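Long-range contact in beta sliding clamp (Bartonella birtlesii LL-WM9, PDB 6PTR), which probably tethers DNA polymerases to DNA for processive replication, as a ring-shaped head-to-tail homodimer that encircles the duplex: residues C[37-50]-C[65-79]. Residues are numbered along the deposited sequence; the frame is centred on the assembly and turned at random. Where two conformers were deposited one is given.
Sequences ILSNVLIDAENGSV and FTVNIEKAGAITVPA
Val-50 and Phe-65 lie side by side on an antiparallel hydrogen-bonded pair, and the valine's CB sits over one ring face, 4.2 Å from the centroid of the Phe-65 ring, a CH-pi contact displaced toward the rim. Val-50 CG1 touches CE1 and CZ of the ring, while Val-50 CG2, beside the backbone N, meets Val-67 CG2 and, in the conformer given, Ile-69 CD1, each at 3.7 Å. In that conformer Ile-69 CD1 also reaches Ala-45 CB (3.8 Å) and so may bridge the two strands joined by the type I' turn from Glu-46 to Ser-49. Past the corner at Glu-70 the chain returns along strand 40-46, where Ile-43 CD1 packs on Val-77 CG2 and paired backbone bonds run from Val-41/Val-77 to Ala-45/Gly-73. On the other face Leu-42 CD1 lies 3.6 Å from Thr-76 CG2. Asn-40, its CG beside the backbone N (chi1 -76°), crosses Thr-76 at about a right angle; its ND2 donates to Thr-76 OG1 at 3.0 Å, nearly straight (172°) and in the amide plane. That hydroxyl donates in turn to Leu-121 O, which sets the direction of its hydrogen. Ala-79 N donates to Ser-39 O (2.9 Å), tying helix 79-88 to the 3-10 segment. In this N-terminal domain the antiparallel sheet runs 71-78, 40-46, 49-55, 59-69; helix 15-26 meets Val-41 and Phe-65, and Ile-11 of strand 10-14 touches Ala-45, Val-50 and Ile-69.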
loop_
_atom_site.group_PDB
_atom_site.type_symbol
_atom_site.label_atom_id
_atom_site.label_comp_id
_atom_site.label_asym_id
_atom_site.label_seq_id
_atom_site.Cartn_x
_atom_site.Cartn_y
_atom_site.Cartn_z
ATOM N N ILE C 37 13.077 11.235 23.528
ATOM C CA ILE C 37 12.270 12.458 23.522
ATOM C C ILE C 37 11.870 12.850 22.097
ATOM O O ILE C 37 10.804 13.450 21.883
ATOM C CB ILE C 37 13.022 13.613 24.233
ATOM C CG1 ILE C 37 12.074 14.784 24.500
ATOM C CG2 ILE C 37 14.217 14.084 23.427
ATOM C CD1 ILE C 37 10.917 14.423 25.401
ATOM N N LEU C 38 12.702 12.534 21.104
ATOM C CA LEU C 38 12.398 12.968 19.741
ATOM C C LEU C 38 11.285 12.161 19.092
ATOM O O LEU C 38 10.824 12.538 18.007
ATOM C CB LEU C 38 13.655 12.908 18.862
ATOM C CG LEU C 38 14.751 13.892 19.258
ATOM C CD1 LEU C 38 15.969 13.685 18.378
ATOM C CD2 LEU C 38 14.249 15.353 19.204
ATOM N N SER C 39 10.849 11.070 19.712
ATOM C CA SER C 39 9.678 10.343 19.247
ATOM C C SER C 39 8.377 10.922 19.789
ATOM O O SER C 39 7.300 10.450 19.419
ATOM C CB SER C 39 9.798 8.863 19.619
ATOM O OG SER C 39 10.856 8.276 18.887
ATOM N N ASN C 40 8.448 11.952 20.608
ATOM C CA ASN C 40 7.276 12.469 21.293
ATOM C C ASN C 40 6.793 13.772 20.674
ATOM O O ASN C 40 7.564 14.516 20.060
ATOM C CB ASN C 40 7.587 12.680 22.772
ATOM C CG ASN C 40 7.617 11.372 23.537
ATOM O OD1 ASN C 40 7.715 10.288 22.942
ATOM N ND2 ASN C 40 7.529 11.459 24.853
ATOM N N VAL C 41 5.489 14.040 20.836
ATOM C CA VAL C 41 4.929 15.356 20.545
ATOM C C VAL C 41 4.766 16.096 21.864
ATOM O O VAL C 41 4.326 15.520 22.870
ATOM C CB VAL C 41 3.587 15.262 19.794
ATOM C CG1 VAL C 41 2.607 14.380 20.547
ATOM C CG2 VAL C 41 2.977 16.667 19.625
ATOM N N LEU C 42 5.166 17.364 21.878
ATOM C CA LEU C 42 4.948 18.219 23.037
ATOM C C LEU C 42 3.541 18.784 22.974
ATOM O O LEU C 42 3.129 19.318 21.942
ATOM C CB LEU C 42 5.960 19.364 23.074
ATOM C CG LEU C 42 5.669 20.485 24.094
ATOM C CD1 LEU C 42 5.725 19.943 25.534
ATOM C CD2 LEU C 42 6.631 21.619 23.905
ATOM N N ILE C 43 2.807 18.665 24.078
ATOM C CA ILE C 43 1.475 19.248 24.216
ATOM C C ILE C 43 1.595 20.329 25.262
ATOM O O ILE C 43 1.997 20.038 26.391
ATOM C CB ILE C 43 0.429 18.210 24.655
ATOM C CG1 ILE C 43 0.409 17.013 23.713
ATOM C CG2 ILE C 43 -0.976 18.873 24.733
ATOM C CD1 ILE C 43 -0.596 15.958 24.137
ATOM N N ASP C 44 1.258 21.573 24.909
ATOM C CA ASP C 44 1.443 22.698 25.828
ATOM C C ASP C 44 0.141 23.475 25.877
ATOM O O ASP C 44 -0.256 24.078 24.876
ATOM C CB ASP C 44 2.604 23.596 25.378
ATOM C CG ASP C 44 3.257 24.335 26.531
ATOM O OD1 ASP C 44 2.561 24.658 27.515
ATOM O OD2 ASP C 44 4.472 24.615 26.452
ATOM N N ALA C 45 -0.516 23.472 27.044
ATOM C CA ALA C 45 -1.829 24.074 27.221
ATOM C C ALA C 45 -1.718 25.276 28.151
ATOM O O ALA C 45 -1.365 25.129 29.324
ATOM C CB ALA C 45 -2.807 23.049 27.788
ATOM N N GLU C 46 -2.006 26.463 27.632
ATOM C CA GLU C 46 -1.935 27.666 28.453
ATOM C C GLU C 46 -2.762 28.738 27.768
ATOM O O GLU C 46 -2.837 28.770 26.539
ATOM C CB GLU C 46 -0.475 28.124 28.609
ATOM C CG GLU C 46 -0.166 28.906 29.839
ATOM C CD GLU C 46 1.277 29.348 29.837
ATOM O OE1 GLU C 46 1.655 30.165 30.700
ATOM O OE2 GLU C 46 2.028 28.877 28.954
ATOM N N ASN C 47 -3.403 29.595 28.575
ATOM C CA ASN C 47 -4.030 30.827 28.084
ATOM C C ASN C 47 -4.997 30.565 26.924
ATOM O O ASN C 47 -4.959 31.233 25.885
ATOM C CB ASN C 47 -2.969 31.843 27.669
ATOM C CG ASN C 47 -2.044 32.216 28.808
ATOM O OD1 ASN C 47 -2.467 32.337 29.957
ATOM N ND2 ASN C 47 -0.767 32.380 28.493
ATOM N N GLY C 48 -5.889 29.604 27.124
ATOM C CA GLY C 48 -6.912 29.296 26.136
ATOM C C GLY C 48 -6.402 28.680 24.849
ATOM O O GLY C 48 -7.118 28.689 23.845
ATOM N N SER C 49 -5.190 28.134 24.842
ATOM C CA SER C 49 -4.643 27.590 23.604
ATOM C C SER C 49 -3.843 26.339 23.902
ATOM O O SER C 49 -3.168 26.264 24.929
ATOM C CB SER C 49 -3.772 28.649 22.898
ATOM O OG SER C 49 -3.137 28.091 21.753
ATOM N N VAL C 50 -3.939 25.349 23.012
ATOM C CA VAL C 50 -3.112 24.156 23.063
ATOM C C VAL C 50 -2.185 24.211 21.870
ATOM O O VAL C 50 -2.643 24.424 20.739
ATOM C CB VAL C 50 -3.953 22.872 23.034
ATOM C CG1 VAL C 50 -3.067 21.655 22.828
ATOM C CG2 VAL C 50 -4.747 22.752 24.326
ATOM N N PHE C 65 -4.385 25.466 18.634
ATOM C CA PHE C 65 -5.816 25.695 18.497
ATOM C C PHE C 65 -6.397 26.163 19.825
ATOM O O PHE C 65 -5.868 25.865 20.900
ATOM C CB PHE C 65 -6.564 24.440 17.998
ATOM C CG PHE C 65 -6.365 23.205 18.837
ATOM C CD1 PHE C 65 -5.209 22.447 18.736
ATOM C CD2 PHE C 65 -7.362 22.782 19.709
ATOM C CE1 PHE C 65 -5.038 21.299 19.496
ATOM C CE2 PHE C 65 -7.200 21.620 20.462
ATOM C CZ PHE C 65 -6.039 20.881 20.357
ATOM N N THR C 66 -7.533 26.846 19.717
ATOM C CA THR C 66 -8.206 27.458 20.858
ATOM C C THR C 66 -8.995 26.413 21.632
ATOM O O THR C 66 -9.786 25.670 21.047
ATOM C CB THR C 66 -9.128 28.569 20.367
ATOM O OG1 THR C 66 -8.335 29.654 19.847
ATOM C CG2 THR C 66 -10.031 29.055 21.496
ATOM N N VAL C 67 -8.757 26.336 22.942
ATOM C CA VAL C 67 -9.453 25.417 23.847
ATOM C C VAL C 67 -9.643 26.119 25.173
ATOM O O VAL C 67 -8.713 26.753 25.670
ATOM C CB VAL C 67 -8.671 24.115 24.143
ATOM C CG1 VAL C 67 -9.579 23.109 24.844
ATOM C CG2 VAL C 67 -8.067 23.529 22.921
ATOM N N ASN C 68 -10.817 25.972 25.770
ATOM C CA ASN C 68 -10.943 26.309 27.185
ATOM C C ASN C 68 -10.109 25.314 27.992
ATOM O O ASN C 68 -10.323 24.100 27.898
ATOM C CB ASN C 68 -12.396 26.272 27.633
ATOM C CG ASN C 68 -12.534 26.505 29.126
ATOM O OD1 ASN C 68 -12.848 25.592 29.890
ATOM N ND2 ASN C 68 -12.260 27.714 29.547
ATOM N N ILE C 69 -9.158 25.815 28.773
ATOM C CA ILE C 69 -8.200 24.983 29.502
ATOM C C ILE C 69 -8.661 24.857 30.944
ATOM O O ILE C 69 -8.820 25.872 31.636
ATOM C CB ILE C 69 -6.784 25.582 29.449
ATOM C CG1 ILE C 69 -6.365 25.878 28.005
ATOM C CG2 ILE C 69 -5.782 24.649 30.127
ATOM C CD1 ILE C 69 -6.218 24.650 27.149
ATOM N N GLU C 70 -8.867 23.624 31.407
ATOM C CA GLU C 70 -9.247 23.422 32.801
ATOM C C GLU C 70 -8.061 23.639 33.737
ATOM O O GLU C 70 -8.163 24.385 34.720
ATOM C CB GLU C 70 -9.840 22.025 32.991
ATOM C CG GLU C 70 -10.401 21.803 34.390
ATOM C CD GLU C 70 -11.192 20.504 34.513
ATOM O OE1 GLU C 70 -11.403 19.813 33.481
ATOM O OE2 GLU C 70 -11.601 20.180 35.645
ATOM N N LYS C 71 -6.928 23.000 33.455
ATOM C CA LYS C 71 -5.697 23.258 34.197
ATOM C C LYS C 71 -4.549 23.368 33.210
ATOM O O LYS C 71 -4.328 22.452 32.414
ATOM C CB LYS C 71 -5.377 22.152 35.200
ATOM C CG LYS C 71 -6.425 21.872 36.236
ATOM C CD LYS C 71 -5.953 20.726 37.139
ATOM C CE LYS C 71 -4.580 21.031 37.764
ATOM N NZ LYS C 71 -4.017 19.889 38.552
ATOM N N ALA C 72 -3.816 24.485 33.274
ATOM C CA ALA C 72 -2.698 24.679 32.366
ATOM C C ALA C 72 -1.584 23.688 32.679
ATOM O O ALA C 72 -1.411 23.250 33.824
ATOM C CB ALA C 72 -2.157 26.103 32.471
ATOM N N GLY C 73 -0.801 23.379 31.660
ATOM C CA GLY C 73 0.348 22.517 31.843
ATOM C C GLY C 73 0.824 21.970 30.517
ATOM O O GLY C 73 0.269 22.259 29.460
ATOM N N ALA C 74 1.859 21.136 30.600
ATOM C CA ALA C 74 2.420 20.566 29.389
ATOM C C ALA C 74 2.969 19.179 29.679
ATOM O O ALA C 74 3.237 18.810 30.827
ATOM C CB ALA C 74 3.527 21.458 28.814
ATOM N N ILE C 75 3.158 18.419 28.600
ATOM C CA ILE C 75 3.660 17.053 28.698
ATOM C C ILE C 75 4.043 16.637 27.288
ATOM O O ILE C 75 3.545 17.200 26.312
ATOM C CB ILE C 75 2.566 16.128 29.301
ATOM C CG1 ILE C 75 3.143 14.768 29.687
ATOM C CG2 ILE C 75 1.418 15.931 28.324
ATOM C CD1 ILE C 75 4.041 14.825 30.879
ATOM N N THR C 76 4.946 15.660 27.167
ATOM C CA THR C 76 5.244 15.116 25.846
ATOM C C THR C 76 4.852 13.644 25.831
ATOM O O THR C 76 4.940 12.955 26.852
ATOM C CB THR C 76 6.731 15.291 25.432
ATOM O OG1 THR C 76 7.526 14.257 26.027
ATOM C CG2 THR C 76 7.261 16.651 25.857
ATOM N N VAL C 77 4.364 13.189 24.676
ATOM C CA VAL C 77 3.659 11.917 24.517
ATOM C C VAL C 77 4.191 11.269 23.245
ATOM O O VAL C 77 4.378 11.985 22.252
ATOM C CB VAL C 77 2.134 12.136 24.394
ATOM C CG1 VAL C 77 1.376 10.847 24.545
ATOM C CG2 VAL C 77 1.633 13.198 25.396
ATOM N N PRO C 78 4.446 9.952 23.207
ATOM C CA PRO C 78 4.886 9.329 21.942
ATOM C C PRO C 78 3.917 9.612 20.802
ATOM O O PRO C 78 2.715 9.361 20.918
ATOM C CB PRO C 78 4.955 7.841 22.294
ATOM C CG PRO C 78 5.278 7.852 23.792
ATOM C CD PRO C 78 4.422 8.970 24.312
ATOM N N ALA C 79 4.436 10.172 19.700
ATOM C CA ALA C 79 3.555 10.847 18.752
ATOM C C ALA C 79 2.796 9.863 17.867
ATOM O O ALA C 79 1.605 10.068 17.608
ATOM C CB ALA C 79 4.349 11.837 17.895
HETATM O O HOH W 1 -7.186 30.886 22.032
#